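Local coordinates for protein carboxylesterase YbfK (Bacillus subtilis, PDB 4CCY) that hydrolyses carboxylic esters to an alcohol and a carboxylate, as a carboxylesterase of the alpha/beta-hydrolase superfamily, at residues His248-Phe253 / Ala265-Asn270; Val151-Glu156 / Glu242-Tyr247. All blocks are in the same frame, centred on the assembly; numbering follows the deposited sequence.

Interaction 1: residues His248-Phe253 / Ala265-Asn270; sequences HQQMAF and AEIVKN. With NA (sodium ion), chain C.
Ile267 and Phe253 carry this apolar contact between the start of helix 249-259 and the strand residues 265-268, which run nearly antiparallel to it (163°) with the short axes 9.1 Å apart. With CG1 of Ile267 anti to its own carbonyl carbon (chi1 -60°) and the chain extended beyond, the terminal methyl CD1 reaches the helix and lies 3.6 Å from Phe253 CB. The same methyl meets the side-chain oxygen of Gln250, with OE1 3.4 Å from Ile267 CD1, the two side chains crossing at about a right angle. CG of Phe253 lies anti to the backbone N (chi1 165°), which sets the ring edge against the backbone at Ala265: CE1 is 3.3 Å from Ala265 O. One atom round the ring, CD1 packs 3.8 Å from the Ala265 methyl, CB. Gln249, on the helix's first turn, brings its CG to 4.2 Å from Ile267 CG2, while its bent chain carries the amide the other way, to the sodium ion, bound by OE1 at 2.3 Å. Water 1, another sodium ligand, is held in the ring plane of His248 by ND1, 2.7 Å away. Glu266, whose CB points away from the helix, forms a salt bridge with Arg286 and a hydrogen bond with Tyr282. Strand 236-241, helix 249-259 and strand 264-268 form a beta-alpha-beta crossover, the repeating unit of the alpha/beta-hydrolase sheet.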
ATOM      1  N   HIS A 248      -2.656 -11.373  14.343  1.00 17.79           N
ATOM      2  CA  HIS A 248      -2.139 -12.743  14.330  1.00 18.49           C
ATOM      3  C   HIS A 248      -2.036 -13.215  12.917  1.00 17.69           C
ATOM      4  O   HIS A 248      -3.007 -13.726  12.344  1.00 17.24           O
ATOM      5  CB  HIS A 248      -3.029 -13.684  15.139  1.00 19.51           C
ATOM      6  CG  HIS A 248      -2.924 -13.489  16.634  1.00 20.62           C
ATOM      7  ND1 HIS A 248      -1.744 -13.478  17.281  1.00 21.53           N
ATOM      8  CD2 HIS A 248      -3.900 -13.298  17.597  1.00 21.19           C
ATOM      9  CE1 HIS A 248      -1.950 -13.273  18.593  1.00 22.38           C
ATOM     10  NE2 HIS A 248      -3.268 -13.169  18.790  1.00 22.20           N
ATOM     11  N   GLN A 249      -0.846 -13.079  12.344  1.00 17.57           N
ATOM     12  CA  GLN A 249      -0.655 -13.422  10.928  1.00 17.17           C
ATOM     13  C   GLN A 249      -0.853 -14.912  10.638  1.00 17.74           C
ATOM     14  O   GLN A 249      -1.184 -15.275   9.515  1.00 17.39           O
ATOM     15  CB  GLN A 249       0.687 -12.900  10.388  1.00 17.00           C
ATOM     16  CG  GLN A 249       1.935 -13.632  10.882  1.00 17.51           C
ATOM     17  CD  GLN A 249       2.187 -13.448  12.362  1.00 18.05           C
ATOM     18  OE1 GLN A 249       1.824 -12.429  12.954  1.00 18.15           O
ATOM     19  NE2 GLN A 249       2.806 -14.431  12.968  1.00 18.73           N
ATOM     20  N   GLN A 250      -0.679 -15.773  11.643  1.00 18.85           N
ATOM     21  CA  GLN A 250      -0.953 -17.203  11.457  1.00 19.76           C
ATOM     22  C   GLN A 250      -2.432 -17.443  11.096  1.00 19.45           C
ATOM     23  O   GLN A 250      -2.731 -18.100  10.096  1.00 19.17           O
ATOM     24  CB  GLN A 250      -0.535 -18.032  12.687  1.00 21.25           C
ATOM     25  CG  GLN A 250      -0.619 -19.543  12.485  1.00 22.77           C
ATOM     26  CD  GLN A 250       0.234 -20.054  11.332  1.00 23.09           C
ATOM     27  OE1 GLN A 250       1.362 -19.604  11.114  1.00 23.22           O
ATOM     28  NE2 GLN A 250      -0.300 -21.012  10.595  1.00 23.90           N
ATOM     29  N   MET A 251      -3.340 -16.893  11.902  1.00 19.44           N
ATOM     30  CA  MET A 251      -4.778 -16.965  11.646  1.00 19.34           C
ATOM     31  C   MET A 251      -5.185 -16.338  10.302  1.00 18.20           C
ATOM     32  O   MET A 251      -6.044 -16.863   9.618  1.00 18.28           O
ATOM     33  CB  MET A 251      -5.555 -16.305  12.792  1.00 20.51           C
ATOM     34  CG  MET A 251      -5.443 -17.033  14.134  1.00 22.98           C
ATOM     35  SD  MET A 251      -6.302 -16.187  15.484  1.00 25.57           S
ATOM     36  CE  MET A 251      -8.007 -16.198  14.912  1.00 24.20           C
ATOM     37  N   ALA A 252      -4.585 -15.206   9.943  1.00 17.27           N
ATOM     38  CA  ALA A 252      -4.865 -14.565   8.658  1.00 16.22           C
ATOM     39  C   ALA A 252      -4.415 -15.474   7.513  1.00 16.22           C
ATOM     40  O   ALA A 252      -5.159 -15.689   6.552  1.00 16.11           O
ATOM     41  CB  ALA A 252      -4.165 -13.222   8.579  1.00 15.58           C
ATOM     42  N   PHE A 253      -3.201 -16.016   7.639  1.00 16.08           N
ATOM     43  CA  PHE A 253      -2.660 -17.004   6.698  1.00 16.39           C
ATOM     44  C   PHE A 253      -3.560 -18.243   6.542  1.00 17.23           C
ATOM     45  O   PHE A 253      -3.967 -18.587   5.422  1.00 16.67           O
ATOM     46  CB  PHE A 253      -1.229 -17.400   7.103  1.00 16.17           C
ATOM     47  CG  PHE A 253      -0.732 -18.644   6.424  1.00 16.81           C
ATOM     48  CD1 PHE A 253      -0.211 -18.587   5.135  1.00 16.23           C
ATOM     49  CD2 PHE A 253      -0.800 -19.884   7.074  1.00 17.63           C
ATOM     50  CE1 PHE A 253       0.238 -19.735   4.504  1.00 16.92           C
ATOM     51  CE2 PHE A 253      -0.348 -21.038   6.448  1.00 18.46           C
ATOM     52  CZ  PHE A 253       0.173 -20.967   5.162  1.00 17.89           C
ATOM     53  N   ALA A 265      -0.004 -18.102  -0.469  1.00 15.03           N
ATOM     54  CA  ALA A 265       0.145 -17.368   0.784  1.00 14.46           C
ATOM     55  C   ALA A 265       1.333 -17.920   1.560  1.00 14.70           C
ATOM     56  O   ALA A 265       1.570 -19.134   1.555  1.00 14.96           O
ATOM     57  CB  ALA A 265      -1.130 -17.458   1.611  1.00 14.48           C
ATOM     58  N   GLU A 266       2.075 -17.022   2.216  1.00 14.16           N
ATOM     59  CA  GLU A 266       3.264 -17.387   2.963  1.00 14.33           C
ATOM     60  C   GLU A 266       3.542 -16.432   4.110  1.00 14.28           C
ATOM     61  O   GLU A 266       3.080 -15.284   4.116  1.00 13.75           O
ATOM     62  CB  GLU A 266       4.494 -17.467   2.032  1.00 14.26           C
ATOM     63  CG  GLU A 266       4.857 -16.160   1.334  1.00 13.85           C
ATOM     64  CD  GLU A 266       6.004 -16.315   0.344  1.00 13.98           C
ATOM     65  OE1 GLU A 266       5.766 -16.719  -0.794  1.00 14.32           O
ATOM     66  OE2 GLU A 266       7.156 -16.054   0.699  1.00 13.92           O
ATOM     67  N   ILE A 267       4.331 -16.910   5.067  1.00 14.68           N
ATOM     68  CA  ILE A 267       4.798 -16.100   6.172  1.00 14.92           C
ATOM     69  C   ILE A 267       6.334 -16.107   6.150  1.00 15.60           C
ATOM     70  O   ILE A 267       6.967 -17.161   6.269  1.00 16.34           O
ATOM     71  CB  ILE A 267       4.246 -16.616   7.521  1.00 15.53           C
ATOM     72  CG1 ILE A 267       2.696 -16.586   7.526  1.00 15.33           C
ATOM     73  CG2 ILE A 267       4.821 -15.807   8.671  1.00 15.84           C
ATOM     74  CD1 ILE A 267       2.049 -17.371   8.654  1.00 15.76           C
ATOM     75  N   VAL A 268       6.918 -14.922   5.997  1.00 15.40           N
ATOM     76  CA  VAL A 268       8.355 -14.762   5.785  1.00 15.96           C
ATOM     77  C   VAL A 268       9.099 -14.566   7.119  1.00 16.87           C
ATOM     78  O   VAL A 268       8.668 -13.791   7.986  1.00 16.92           O
ATOM     79  CB  VAL A 268       8.616 -13.594   4.812  1.00 15.40           C
ATOM     80  CG1 VAL A 268      10.108 -13.385   4.564  1.00 15.82           C
ATOM     81  CG2 VAL A 268       7.879 -13.832   3.497  1.00 14.96           C
ATOM     82  N   LYS A 269      10.189 -15.314   7.286  1.00 18.00           N
ATOM     83  CA  LYS A 269      11.033 -15.251   8.473  1.00 19.07           C
ATOM     84  C   LYS A 269      11.805 -13.956   8.552  1.00 18.94           C
ATOM     85  O   LYS A 269      12.190 -13.385   7.530  1.00 18.40           O
ATOM     86  CB  LYS A 269      12.047 -16.390   8.475  1.00 20.51           C
ATOM     87  CG  LYS A 269      11.553 -17.670   9.102  1.00 21.63           C
ATOM     88  CD  LYS A 269      12.636 -18.742   9.044  1.00 22.92           C
ATOM     89  CE  LYS A 269      13.335 -18.907  10.381  1.00 24.23           C
ATOM     90  NZ  LYS A 269      13.894 -20.284  10.528  1.00 25.63           N
ATOM     91  N   ASN A 270      12.034 -13.519   9.789  1.00 19.78           N
ATOM     92  CA  ASN A 270      12.909 -12.388  10.103  1.00 20.12           C
ATOM     93  C   ASN A 270      12.384 -11.099   9.505  1.00 18.99           C
ATOM     94  O   ASN A 270      13.147 -10.263   9.001  1.00 19.14           O
ATOM     95  CB  ASN A 270      14.361 -12.666   9.667  1.00 20.84           C
ATOM     96  CG  ASN A 270      14.954 -13.898  10.346  1.00 22.15           C
ATOM     97  OD1 ASN A 270      14.801 -14.093  11.546  1.00 23.08           O
ATOM     98  ND2 ASN A 270      15.648 -14.723   9.574  1.00 22.58           N
TER
HETATM   99 NA    NA C1297       1.785 -11.237  14.928  1.00 13.61          NA
HETATM  100  O   HOH W   1       0.709 -13.212  16.094  1.00 23.55           O
HETATM  101  O   HOH W   2       3.909 -12.244  15.575  1.00 22.41           O
HETATM  102  O   HOH W   3       1.034  -9.958  17.134  1.00 18.01           O

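Interaction 2: residues Val151-Glu156 / Glu242-Tyr247; sequences VISPAE and EHEAMY. With NA (sodium ion), chain C.
The end of strand 146-152 and the turn after it face loop 242-247 without a backbone hydrogen bond, the CA atoms of Ser153 and Glu244 lying 7.7 Å apart. This is the acid loop of an alpha/beta hydrolase: Glu244 is the probable charge-relay acid, and its OE1 is hydrogen-bonded to ND1 of His273. In Tyr247, which buries the largest area, CG sits between the backbone N and the carbonyl carbon (chi1 47°), directing the ring to Pro154. Its OH donates to Pro154 O at 2.8 Å, in the carbonyl plane on a lone pair (C=O...O angle 135°), and also lies against the proline ring, 3.4 Å from Pro154 CD. CG of Glu244 rests over one face of the tyrosine ring, offset toward its rim. A leucine in place of Tyr247 would probably leave the Pro154 carbonyl without this donor and open a gap beneath the Glu244 chain. The backbone oxygens of Glu244 and Tyr247 bind the sodium ion. Met246 N donates to Glu244 OE2 on the anti side of the carboxylate. Ser153 OG, also paired with His273 O, accepts a hydrogen bond from water 4 at 2.6 Å, and this water donates to Glu244 OE1 at 2.7 Å.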
ATOM      1  N   VAL A 151      -0.480  -8.984  -2.367  1.00 11.31           N
ATOM      2  CA  VAL A 151      -0.938  -8.359  -1.141  1.00 11.25           C
ATOM      3  C   VAL A 151       0.066  -8.624  -0.014  1.00 11.42           C
ATOM      4  O   VAL A 151       0.239  -9.764   0.422  1.00 11.73           O
ATOM      5  CB  VAL A 151      -2.339  -8.889  -0.778  1.00 11.45           C
ATOM      6  CG1 VAL A 151      -2.822  -8.327   0.554  1.00 11.55           C
ATOM      7  CG2 VAL A 151      -3.329  -8.574  -1.898  1.00 11.54           C
ATOM      8  N   ILE A 152       0.729  -7.568   0.446  1.00 11.35           N
ATOM      9  CA  ILE A 152       1.776  -7.688   1.483  1.00 11.73           C
ATOM     10  C   ILE A 152       1.346  -7.009   2.790  1.00 11.77           C
ATOM     11  O   ILE A 152       0.995  -5.833   2.790  1.00 11.48           O
ATOM     12  CB  ILE A 152       3.148  -7.107   1.016  1.00 11.93           C
ATOM     13  CG1 ILE A 152       3.542  -7.619  -0.381  1.00 12.03           C
ATOM     14  CG2 ILE A 152       4.254  -7.418   2.029  1.00 12.08           C
ATOM     15  CD1 ILE A 152       4.709  -6.872  -1.009  1.00 12.41           C
ATOM     16  N   SER A 153       1.366  -7.771   3.885  1.00 12.30           N
ATOM     17  CA  SER A 153       1.038  -7.282   5.228  1.00 12.68           C
ATOM     18  C   SER A 153      -0.229  -6.427   5.245  1.00 12.76           C
ATOM     19  O   SER A 153      -0.198  -5.269   5.693  1.00 12.63           O
ATOM     20  CB  SER A 153       2.218  -6.497   5.810  1.00 12.98           C
ATOM     21  OG  SER A 153       3.391  -7.298   5.785  1.00 13.57           O
ATOM     22  N   PRO A 154      -1.352  -6.996   4.763  1.00 12.75           N
ATOM     23  CA  PRO A 154      -2.557  -6.178   4.566  1.00 12.74           C
ATOM     24  C   PRO A 154      -3.097  -5.601   5.883  1.00 13.16           C
ATOM     25  O   PRO A 154      -2.911  -6.192   6.968  1.00 13.06           O
ATOM     26  CB  PRO A 154      -3.552  -7.150   3.911  1.00 12.63           C
ATOM     27  CG  PRO A 154      -3.067  -8.517   4.290  1.00 12.92           C
ATOM     28  CD  PRO A 154      -1.569  -8.408   4.388  1.00 12.95           C
ATOM     29  N   ALA A 155      -3.689  -4.415   5.780  1.00 13.32           N
ATOM     30  CA  ALA A 155      -4.350  -3.766   6.909  1.00 14.04           C
ATOM     31  C   ALA A 155      -5.692  -4.482   7.111  1.00 14.44           C
ATOM     32  O   ALA A 155      -6.650  -4.246   6.359  1.00 14.92           O
ATOM     33  CB  ALA A 155      -4.556  -2.281   6.617  1.00 13.75           C
ATOM     34  N   GLU A 156      -5.739  -5.373   8.103  1.00 14.70           N
ATOM     35  CA  GLU A 156      -6.852  -6.319   8.277  1.00 14.92           C
ATOM     36  C   GLU A 156      -7.087  -7.130   7.008  1.00 14.47           C
ATOM     37  O   GLU A 156      -6.171  -7.809   6.536  1.00 14.45           O
ATOM     38  CB  GLU A 156      -8.128  -5.617   8.756  1.00 15.28           C
ATOM     39  CG  GLU A 156      -8.038  -5.171  10.202  1.00 15.96           C
ATOM     40  CD  GLU A 156      -9.386  -4.969  10.856  1.00 16.68           C
ATOM     41  OE1 GLU A 156     -10.360  -4.646  10.143  1.00 17.01           O
ATOM     42  OE2 GLU A 156      -9.464  -5.128  12.091  1.00 17.33           O
ATOM     43  N   GLU A 242       6.722 -12.869   9.802  1.00 15.85           N
ATOM     44  CA  GLU A 242       6.534 -13.659  11.031  1.00 16.74           C
ATOM     45  C   GLU A 242       6.382 -12.824  12.305  1.00 17.09           C
ATOM     46  O   GLU A 242       5.802 -13.296  13.283  1.00 17.92           O
ATOM     47  CB  GLU A 242       7.634 -14.724  11.200  1.00 17.67           C
ATOM     48  CG  GLU A 242       9.041 -14.172  11.356  1.00 18.33           C
ATOM     49  CD  GLU A 242       9.996 -15.164  11.997  1.00 19.73           C
ATOM     50  OE1 GLU A 242       9.547 -16.100  12.701  1.00 19.99           O
ATOM     51  OE2 GLU A 242      11.216 -14.995  11.804  1.00 20.61           O
ATOM     52  N   HIS A 243       6.897 -11.588  12.279  1.00 16.87           N
ATOM     53  CA  HIS A 243       6.875 -10.669  13.429  1.00 17.30           C
ATOM     54  C   HIS A 243       5.823  -9.571  13.347  1.00 16.80           C
ATOM     55  O   HIS A 243       5.905  -8.589  14.078  1.00 17.11           O
ATOM     56  CB  HIS A 243       8.266 -10.062  13.639  1.00 17.92           C
ATOM     57  CG  HIS A 243       9.330 -11.079  14.004  1.00 18.85           C
ATOM     58  ND1 HIS A 243       9.125 -12.046  14.932  1.00 19.45           N
ATOM     59  CD2 HIS A 243      10.636 -11.254  13.530  1.00 19.13           C
ATOM     60  CE1 HIS A 243      10.237 -12.800  15.043  1.00 20.30           C
ATOM     61  NE2 HIS A 243      11.159 -12.317  14.183  1.00 20.23           N
ATOM     62  N   GLU A 244       4.833  -9.741  12.465  1.00 16.02           N
ATOM     63  CA  GLU A 244       3.722  -8.792  12.258  1.00 15.50           C
ATOM     64  C   GLU A 244       3.064  -8.329  13.561  1.00 16.26           C
ATOM     65  O   GLU A 244       2.449  -9.140  14.271  1.00 16.59           O
ATOM     66  CB  GLU A 244       2.662  -9.431  11.349  1.00 14.76           C
ATOM     67  CG  GLU A 244       1.357  -8.655  11.223  1.00 13.94           C
ATOM     68  CD  GLU A 244       1.560  -7.293  10.599  1.00 13.52           C
ATOM     69  OE1 GLU A 244       1.618  -7.236   9.358  1.00 12.75           O
ATOM     70  OE2 GLU A 244       1.674  -6.285  11.349  1.00 13.74           O
ATOM     71  N   ALA A 245       3.182  -7.031  13.857  1.00 16.45           N
ATOM     72  CA  ALA A 245       2.764  -6.486  15.156  1.00 17.36           C
ATOM     73  C   ALA A 245       1.264  -6.168  15.247  1.00 17.23           C
ATOM     74  O   ALA A 245       0.728  -6.014  16.341  1.00 17.80           O
ATOM     75  CB  ALA A 245       3.585  -5.243  15.506  1.00 17.81           C
ATOM     76  N   MET A 246       0.603  -6.089  14.097  1.00 16.49           N
ATOM     77  CA  MET A 246      -0.757  -5.562  14.005  1.00 16.67           C
ATOM     78  C   MET A 246      -1.877  -6.590  14.184  1.00 16.68           C
ATOM     79  O   MET A 246      -3.019  -6.215  14.456  1.00 16.80           O
ATOM     80  CB  MET A 246      -0.962  -4.848  12.665  1.00 16.24           C
ATOM     81  CG  MET A 246       0.009  -3.717  12.379  1.00 16.74           C
ATOM     82  SD  MET A 246      -0.620  -2.706  11.012  1.00 17.22           S
ATOM     83  CE  MET A 246      -1.667  -1.563  11.915  1.00 16.92           C
ATOM     84  N   TYR A 247      -1.556  -7.873  14.010  1.00 16.70           N
ATOM     85  CA  TYR A 247      -2.530  -8.957  14.141  1.00 16.86           C
ATOM     86  C   TYR A 247      -1.847 -10.317  14.213  1.00 17.39           C
ATOM     87  O   TYR A 247      -0.604 -10.403  14.169  1.00 16.94           O
ATOM     88  CB  TYR A 247      -3.549  -8.942  12.994  1.00 16.09           C
ATOM     89  CG  TYR A 247      -2.973  -8.788  11.602  1.00 15.59           C
ATOM     90  CD1 TYR A 247      -2.469  -9.885  10.906  1.00 15.31           C
ATOM     91  CD2 TYR A 247      -2.957  -7.553  10.975  1.00 15.12           C
ATOM     92  CE1 TYR A 247      -1.972  -9.757   9.626  1.00 14.59           C
ATOM     93  CE2 TYR A 247      -2.440  -7.414   9.699  1.00 14.73           C
ATOM     94  CZ  TYR A 247      -1.950  -8.522   9.031  1.00 14.49           C
ATOM     95  OH  TYR A 247      -1.444  -8.394   7.753  1.00 13.96           O
TER
HETATM   96 NA    NA C1297       1.785 -11.237  14.928  1.00 13.61          NA
HETATM   97  O   HOH W   4       2.914  -8.940   7.713  1.00  8.49           O
HETATM   98  O   HOH W   2       3.909 -12.244  15.575  1.00 22.41           O
HETATM   99  O   HOH W   3       1.034  -9.958  17.134  1.00 18.01           O
HETATM  100  O   HOH W   1       0.709 -13.212  16.094  1.00 23.55           O

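Overall arrangement
The two contacts sit side by side, their centres 8 Å apart, at the end of the mixed sheet where strands 146-152, 236-241 and 264-268 run parallel in that order. Along the chain they follow in series: 151-156 and 242-247 come first, then 248-253 and 265-270, the middle two segments being continuous. Interaction 2 is buried beside the probable charge-relay residues; interaction 1 lies at the surface. Segment 265-270 meets the acid loop directly, through probable hydrogen bonds from Glu242 N to Val268 O and from Asn270 N to Glu242 OE2. The sodium ion and its three waters are common to both, linking the loop that carries the probable catalytic acid to the helix that follows.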